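Side-chain contacts in uncharacterized protein (Borrelia turicatae, PDB 5VJ4), which is of unknown function but is a putative, largely helical surface protein, probably a lipid-binding lipoprotein, whose gene is differentially regulated during tick-mammal transmission: residues D236-L241 and Y261-F266; R327-G332 and G336-I341. All blocks are in the same frame, centred on the assembly; numbering follows the deposited sequence.

Interaction 1 of 2, residues D236-L241 and Y261-F266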
loop_
_atom_site.group_PDB
_atom_site.type_symbol
_atom_site.label_atom_id
_atom_site.label_comp_id
_atom_site.label_asym_id
_atom_site.label_seq_id
_atom_site.Cartn_x
_atom_site.Cartn_y
_atom_site.Cartn_z
ATOM N N ASP A 236 -10.305 2.907 14.028
ATOM C CA ASP A 236 -9.229 3.862 13.964
ATOM C C ASP A 236 -7.917 3.109 13.921
ATOM O O ASP A 236 -7.724 2.142 14.671
ATOM C CB ASP A 236 -9.264 4.791 15.186
ATOM C CG ASP A 236 -8.512 6.108 14.961
ATOM O OD1 ASP A 236 -8.308 6.547 13.797
ATOM O OD2 ASP A 236 -8.137 6.715 15.979
ATOM N N ILE A 237 -7.009 3.550 13.061
ATOM C CA ILE A 237 -5.725 2.882 12.996
ATOM C C ILE A 237 -5.027 2.923 14.367
ATOM O O ILE A 237 -4.450 1.922 14.786
ATOM C CB ILE A 237 -4.848 3.364 11.831
ATOM C CG1 ILE A 237 -4.401 4.795 12.063
ATOM C CG2 ILE A 237 -5.569 3.228 10.486
ATOM C CD1 ILE A 237 -2.972 4.864 12.546
ATOM N N TYR A 238 -5.147 4.031 15.102
ATOM C CA TYR A 238 -4.508 4.100 16.442
ATOM C C TYR A 238 -5.082 3.056 17.401
ATOM O O TYR A 238 -4.487 2.773 18.428
ATOM C CB TYR A 238 -4.643 5.481 17.088
ATOM C CG TYR A 238 -3.840 6.621 16.489
ATOM C CD1 TYR A 238 -4.165 7.174 15.235
ATOM C CD2 TYR A 238 -2.770 7.168 17.182
ATOM C CE1 TYR A 238 -3.415 8.229 14.693
ATOM C CE2 TYR A 238 -2.020 8.227 16.652
ATOM C CZ TYR A 238 -2.348 8.759 15.429
ATOM O OH TYR A 238 -1.594 9.811 14.940
ATOM N N GLY A 239 -6.237 2.480 17.063
ATOM C CA GLY A 239 -6.873 1.492 17.927
ATOM C C GLY A 239 -6.087 0.213 17.960
ATOM O O GLY A 239 -6.185 -0.545 18.913
ATOM N N TRP A 240 -5.303 -0.014 16.911
ATOM C CA TRP A 240 -4.510 -1.232 16.764
ATOM C C TRP A 240 -3.084 -1.127 17.258
ATOM O O TRP A 240 -2.437 -2.150 17.502
ATOM C CB TRP A 240 -4.461 -1.586 15.310
ATOM C CG TRP A 240 -5.767 -1.832 14.716
ATOM C CD1 TRP A 240 -6.585 -0.912 14.142
ATOM C CD2 TRP A 240 -6.410 -3.104 14.564
ATOM N NE1 TRP A 240 -7.715 -1.529 13.634
ATOM C CE2 TRP A 240 -7.628 -2.876 13.884
ATOM C CE3 TRP A 240 -6.069 -4.418 14.927
ATOM C CZ2 TRP A 240 -8.513 -3.912 13.573
ATOM C CZ3 TRP A 240 -6.950 -5.454 14.612
ATOM C CH2 TRP A 240 -8.159 -5.195 13.943
ATOM N N LEU A 241 -2.593 0.106 17.365
ATOM C CA LEU A 241 -1.252 0.413 17.879
ATOM C C LEU A 241 -1.169 0.222 19.373
ATOM O O LEU A 241 -2.086 0.611 20.096
ATOM C CB LEU A 241 -0.874 1.864 17.558
ATOM C CG LEU A 241 -1.067 2.277 16.080
ATOM C CD1 LEU A 241 -0.589 3.677 15.780
ATOM C CD2 LEU A 241 -0.359 1.332 15.145
ATOM N N TYR A 261 1.053 21.782 7.235
ATOM C CA TYR A 261 0.541 20.395 7.202
ATOM C C TYR A 261 0.218 20.026 8.640
ATOM O O TYR A 261 1.096 20.039 9.490
ATOM C CB TYR A 261 1.628 19.446 6.676
ATOM C CG TYR A 261 1.140 18.103 6.211
ATOM C CD1 TYR A 261 0.890 17.046 7.121
ATOM C CD2 TYR A 261 0.952 17.862 4.856
ATOM C CE1 TYR A 261 0.444 15.801 6.685
ATOM C CE2 TYR A 261 0.504 16.626 4.414
ATOM C CZ TYR A 261 0.249 15.610 5.322
ATOM O OH TYR A 261 -0.207 14.419 4.860
ATOM N N ASP A 262 -1.026 19.686 8.923
ATOM C CA ASP A 262 -1.455 19.552 10.320
ATOM C C ASP A 262 -1.810 18.108 10.707
ATOM O O ASP A 262 -1.913 17.218 9.849
ATOM C CB ASP A 262 -2.648 20.479 10.589
ATOM C CG ASP A 262 -3.898 20.112 9.755
ATOM O OD1 ASP A 262 -5.027 20.204 10.287
ATOM O OD2 ASP A 262 -3.752 19.747 8.565
ATOM N N LYS A 263 -2.042 17.909 12.003
ATOM C CA LYS A 263 -2.343 16.599 12.569
ATOM C C LYS A 263 -3.464 15.837 11.864
ATOM O O LYS A 263 -3.429 14.607 11.786
ATOM C CB LYS A 263 -2.614 16.710 14.067
ATOM C CG LYS A 263 -2.588 15.405 14.850
ATOM C CD LYS A 263 -1.231 14.683 14.909
ATOM C CE LYS A 263 -1.186 13.479 15.853
ATOM N NZ LYS A 263 -2.466 12.698 15.860
ATOM N N ASP A 264 -4.431 16.566 11.323
ATOM C CA ASP A 264 -5.575 15.935 10.666
ATOM C C ASP A 264 -5.182 15.334 9.334
ATOM O O ASP A 264 -5.597 14.201 9.021
ATOM C CB ASP A 264 -6.717 16.936 10.462
ATOM C CG ASP A 264 -7.503 17.204 11.732
ATOM O OD1 ASP A 264 -7.329 16.453 12.712
ATOM O OD2 ASP A 264 -8.302 18.166 11.740
ATOM N N LYS A 265 -4.397 16.094 8.555
ATOM C CA LYS A 265 -3.919 15.617 7.267
ATOM C C LYS A 265 -3.066 14.375 7.446
ATOM O O LYS A 265 -3.253 13.365 6.751
ATOM C CB LYS A 265 -3.131 16.691 6.562
ATOM C CG LYS A 265 -4.014 17.585 5.718
ATOM C CD LYS A 265 -3.158 18.683 5.116
ATOM C CE LYS A 265 -3.956 19.901 4.688
ATOM N NZ LYS A 265 -2.972 21.023 4.730
ATOM N N PHE A 266 -2.167 14.454 8.424
ATOM C CA PHE A 266 -1.261 13.369 8.749
ATOM C C PHE A 266 -2.078 12.141 9.086
ATOM O O PHE A 266 -1.847 11.066 8.532
ATOM C CB PHE A 266 -0.392 13.765 9.929
ATOM C CG PHE A 266 0.439 12.660 10.485
ATOM C CD1 PHE A 266 1.589 12.214 9.811
ATOM C CD2 PHE A 266 0.111 12.077 11.712
ATOM C CE1 PHE A 266 2.387 11.197 10.343
ATOM C CE2 PHE A 266 0.904 11.053 12.250
ATOM C CZ PHE A 266 2.045 10.617 11.566
#

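Interaction 2 of 2, residues R327-G332 and G336-I341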
loop_
_atom_site.group_PDB
_atom_site.type_symbol
_atom_site.label_atom_id
_atom_site.label_comp_id
_atom_site.label_asym_id
_atom_site.label_seq_id
_atom_site.Cartn_x
_atom_site.Cartn_y
_atom_site.Cartn_z
ATOM N N ARG A 327 8.573 13.944 5.238
ATOM C CA ARG A 327 7.723 15.094 4.940
ATOM C C ARG A 327 7.183 15.027 3.503
ATOM O O ARG A 327 5.959 15.100 3.292
ATOM C CB ARG A 327 8.476 16.398 5.174
ATOM C CG ARG A 327 8.721 16.684 6.625
ATOM C CD ARG A 327 9.295 18.069 6.858
ATOM N NE ARG A 327 10.241 18.033 7.980
ATOM C CZ ARG A 327 11.558 18.210 7.874
ATOM N NH1 ARG A 327 12.126 18.473 6.696
ATOM N NH2 ARG A 327 12.309 18.144 8.966
ATOM N N GLY A 328 8.098 14.859 2.539
ATOM C CA GLY A 328 7.741 14.779 1.109
ATOM C C GLY A 328 6.717 13.690 0.776
ATOM O O GLY A 328 5.835 13.884 -0.064
ATOM N N THR A 329 6.825 12.537 1.429
ATOM C CA THR A 329 5.962 11.449 1.057
ATOM C C THR A 329 4.556 11.717 1.604
ATOM O O THR A 329 3.559 11.423 0.945
ATOM C CB THR A 329 6.554 10.058 1.420
ATOM O OG1 THR A 329 5.893 9.039 0.662
ATOM C CG2 THR A 329 6.407 9.728 2.894
ATOM N N PHE A 330 4.471 12.310 2.781
ATOM C CA PHE A 330 3.150 12.630 3.319
ATOM C C PHE A 330 2.462 13.757 2.548
ATOM O O PHE A 330 1.281 13.657 2.226
ATOM C CB PHE A 330 3.236 12.980 4.788
ATOM C CG PHE A 330 3.218 11.798 5.659
ATOM C CD1 PHE A 330 2.029 11.208 5.976
ATOM C CD2 PHE A 330 4.399 11.232 6.129
ATOM C CE1 PHE A 330 1.980 10.063 6.754
ATOM C CE2 PHE A 330 4.367 10.110 6.925
ATOM C CZ PHE A 330 3.139 9.524 7.238
ATOM N N LYS A 331 3.209 14.820 2.253
ATOM C CA LYS A 331 2.672 15.935 1.508
ATOM C C LYS A 331 2.163 15.442 0.139
ATOM O O LYS A 331 0.993 15.623 -0.218
ATOM C CB LYS A 331 3.701 17.069 1.370
ATOM C CG LYS A 331 3.353 18.040 0.241
ATOM C CD LYS A 331 4.100 19.366 0.234
ATOM C CE LYS A 331 3.277 20.412 -0.513
ATOM N NZ LYS A 331 4.096 21.422 -1.241
ATOM N N GLY A 332 3.040 14.794 -0.605
ATOM C CA GLY A 332 2.671 14.264 -1.891
ATOM C C GLY A 332 1.459 13.359 -1.802
ATOM O O GLY A 332 0.690 13.243 -2.761
ATOM N N GLY A 336 -2.317 14.307 -3.723
ATOM C CA GLY A 336 -2.793 13.526 -4.877
ATOM C C GLY A 336 -1.696 13.084 -5.839
ATOM O O GLY A 336 -1.988 12.445 -6.870
ATOM N N LEU A 337 -0.437 13.395 -5.495
ATOM C CA LEU A 337 0.723 13.052 -6.331
ATOM C C LEU A 337 1.011 11.555 -6.398
ATOM O O LEU A 337 1.449 11.060 -7.452
ATOM C CB LEU A 337 1.968 13.821 -5.883
ATOM C CG LEU A 337 3.343 13.388 -6.413
ATOM C CD1 LEU A 337 3.465 13.416 -7.941
ATOM C CD2 LEU A 337 4.438 14.222 -5.758
ATOM N N HIS A 338 0.798 10.867 -5.269
ATOM C CA HIS A 338 1.060 9.430 -5.121
ATOM C C HIS A 338 0.202 8.785 -4.037
ATOM O O HIS A 338 -0.522 9.491 -3.310
ATOM C CB HIS A 338 2.561 9.145 -4.879
ATOM C CG HIS A 338 3.179 9.928 -3.757
ATOM N ND1 HIS A 338 4.245 10.788 -3.951
ATOM C CD2 HIS A 338 2.916 9.949 -2.427
ATOM C CE1 HIS A 338 4.607 11.306 -2.787
ATOM N NE2 HIS A 338 3.826 10.804 -1.844
ATOM N N PHE A 339 0.285 7.451 -3.933
ATOM C CA PHE A 339 -0.628 6.700 -3.075
ATOM C C PHE A 339 0.045 5.696 -2.167
ATOM O O PHE A 339 -0.596 4.744 -1.695
ATOM C CB PHE A 339 -1.739 6.069 -3.922
ATOM C CG PHE A 339 -2.456 7.067 -4.790
ATOM C CD1 PHE A 339 -1.972 7.378 -6.069
ATOM C CD2 PHE A 339 -3.569 7.745 -4.316
ATOM C CE1 PHE A 339 -2.606 8.309 -6.862
ATOM C CE2 PHE A 339 -4.204 8.688 -5.109
ATOM C CZ PHE A 339 -3.723 8.967 -6.384
ATOM N N GLN A 340 1.327 5.936 -1.884
ATOM C CA GLN A 340 2.113 5.057 -0.992
ATOM C C GLN A 340 2.968 5.915 -0.063
ATOM O O GLN A 340 3.617 6.872 -0.535
ATOM C CB GLN A 340 3.070 4.174 -1.791
ATOM C CG GLN A 340 2.658 3.712 -3.179
ATOM C CD GLN A 340 2.236 2.270 -3.185
ATOM O OE1 GLN A 340 2.500 1.532 -2.230
ATOM N NE2 GLN A 340 1.562 1.857 -4.257
ATOM N N ILE A 341 3.000 5.590 1.232
ATOM C CA ILE A 341 3.974 6.248 2.092
ATOM C C ILE A 341 5.287 5.538 1.884
ATOM O O ILE A 341 5.393 4.352 2.194
ATOM C CB ILE A 341 3.678 6.078 3.570
ATOM C CG1 ILE A 341 2.317 6.601 3.920
ATOM C CG2 ILE A 341 4.742 6.791 4.395
ATOM C CD1 ILE A 341 1.928 6.101 5.297
#

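Interaction 1 of 2, residues D236-L241 and Y261-F266
Tyr238 bridges from the loop 236-241 to Lys263 and Phe266 in the first turn of helix 263-301. Walking in from Asp236, the chain makes a short helix-like turn, in which Gly239 N bonds back to Asp236 O. Ile237 sets this turn against the same helix, packing on Leu270 and Asn271. Next comes Tyr238, whose CG stands beside its own backbone N and anti to the carbonyl carbon (chi1 -71°), which sends the ring out toward 261-266. Lys263 arrives from the opposite direction on a chain bent at chi2 (65°) and again at chi4 (37°), and its NZ donates a hydrogen bond to Tyr238 OH at 3.2 Å. NZ lies oblique to the phenol ring, 4.0 Å from Tyr238 CZ, and the last methylene follows it in, with Lys263 CE 3.8 Å from Tyr238 OH. Asn267, one turn on from Lys263, bonds to both ends of this pair: its ND2 to the tyrosine hydroxyl and its OD1 to the lysine. Tyr238 OH also meets the edge of the Phe266 ring, near its plane, 3.9 Å from Phe266 CE2. Past Gly239 the turn continues with Trp240 N bonded to Ile237 O. On the facing side Asp262 occupies the N-cap, and Phe266 N bonds back to Asp262 O as the helix begins. Overall this is loop-to-helix packing in an all-helical fold, with a tyrosine, a lysine and an asparagine forming a small polar cluster at a helix N terminus.

Interaction 2 of 2, residues R327-G332 and G336-I341
His338 has chi1 near 52°, which places CG between its backbone N and carbonyl carbon and folds the imidazole back over helix 308-334, where NE2 finds Thr329 O. This happens just past the Schellman motif that ends the helix, with Gly336 at positive phi and Leu337 N bonded to Gly332 O at 3.0 Å, nearly in line with that carbonyl. The same oxygen takes a second, weak bond from His338 N at 3.5 Å. The histidine bond is well formed: NE2 lies 2.9 Å from Thr329 O, the N-H points at the oxygen at 167°, and it uses a lone pair in the carbonyl plane while the oxygen stays close to the ring plane. One face of the imidazole rests on the glycine backbone, with Gly332 C 3.4 Å above the plane toward the rim. The imidazole N-H thus bonds to a main-chain carbonyl of the helix, which ties the loop back onto it. Farther along, the chain runs back beside the helix and Ile341 packs on it. Its CG2 touches Thr329 CG2 at 3.7 Å, the two side chains crossing at about a right angle, while Phe330 receives CD1 obliquely. Phe330 and Ile341 both also reach Met281 of helix 263-301. The loop faces the second subunit as well: Phe339 O bonds to Tyr277 OH of that chain, and Leu337 packs on its Tyr198. Thr329 OG1, anti to its own backbone nitrogen, is hydrogen-bonded to Met342 N, just beyond Ile341, and lies 3.7 Å from Ile341 CA.

Following the chain from the N terminus, interaction 1 comes first, joining the loop before helix 243-256 to the start of helix 263-301 across 19 intervening residues. Interaction 2 opens only after helix 308-334 has come back, and it closes a much tighter turn of three residues. The two are in series, neither nested nor crossed. They touch where the start of helix 263-301, with Tyr261 just ahead of it, meets the last turns of helix 308-334: Phe266 CE1 packs 3.6 Å from Phe330 CZ, and Tyr261 OH probably bonds to Phe330 O. Together they tie both loops to the same end of this helical pair, away from the turn that joins the two helices.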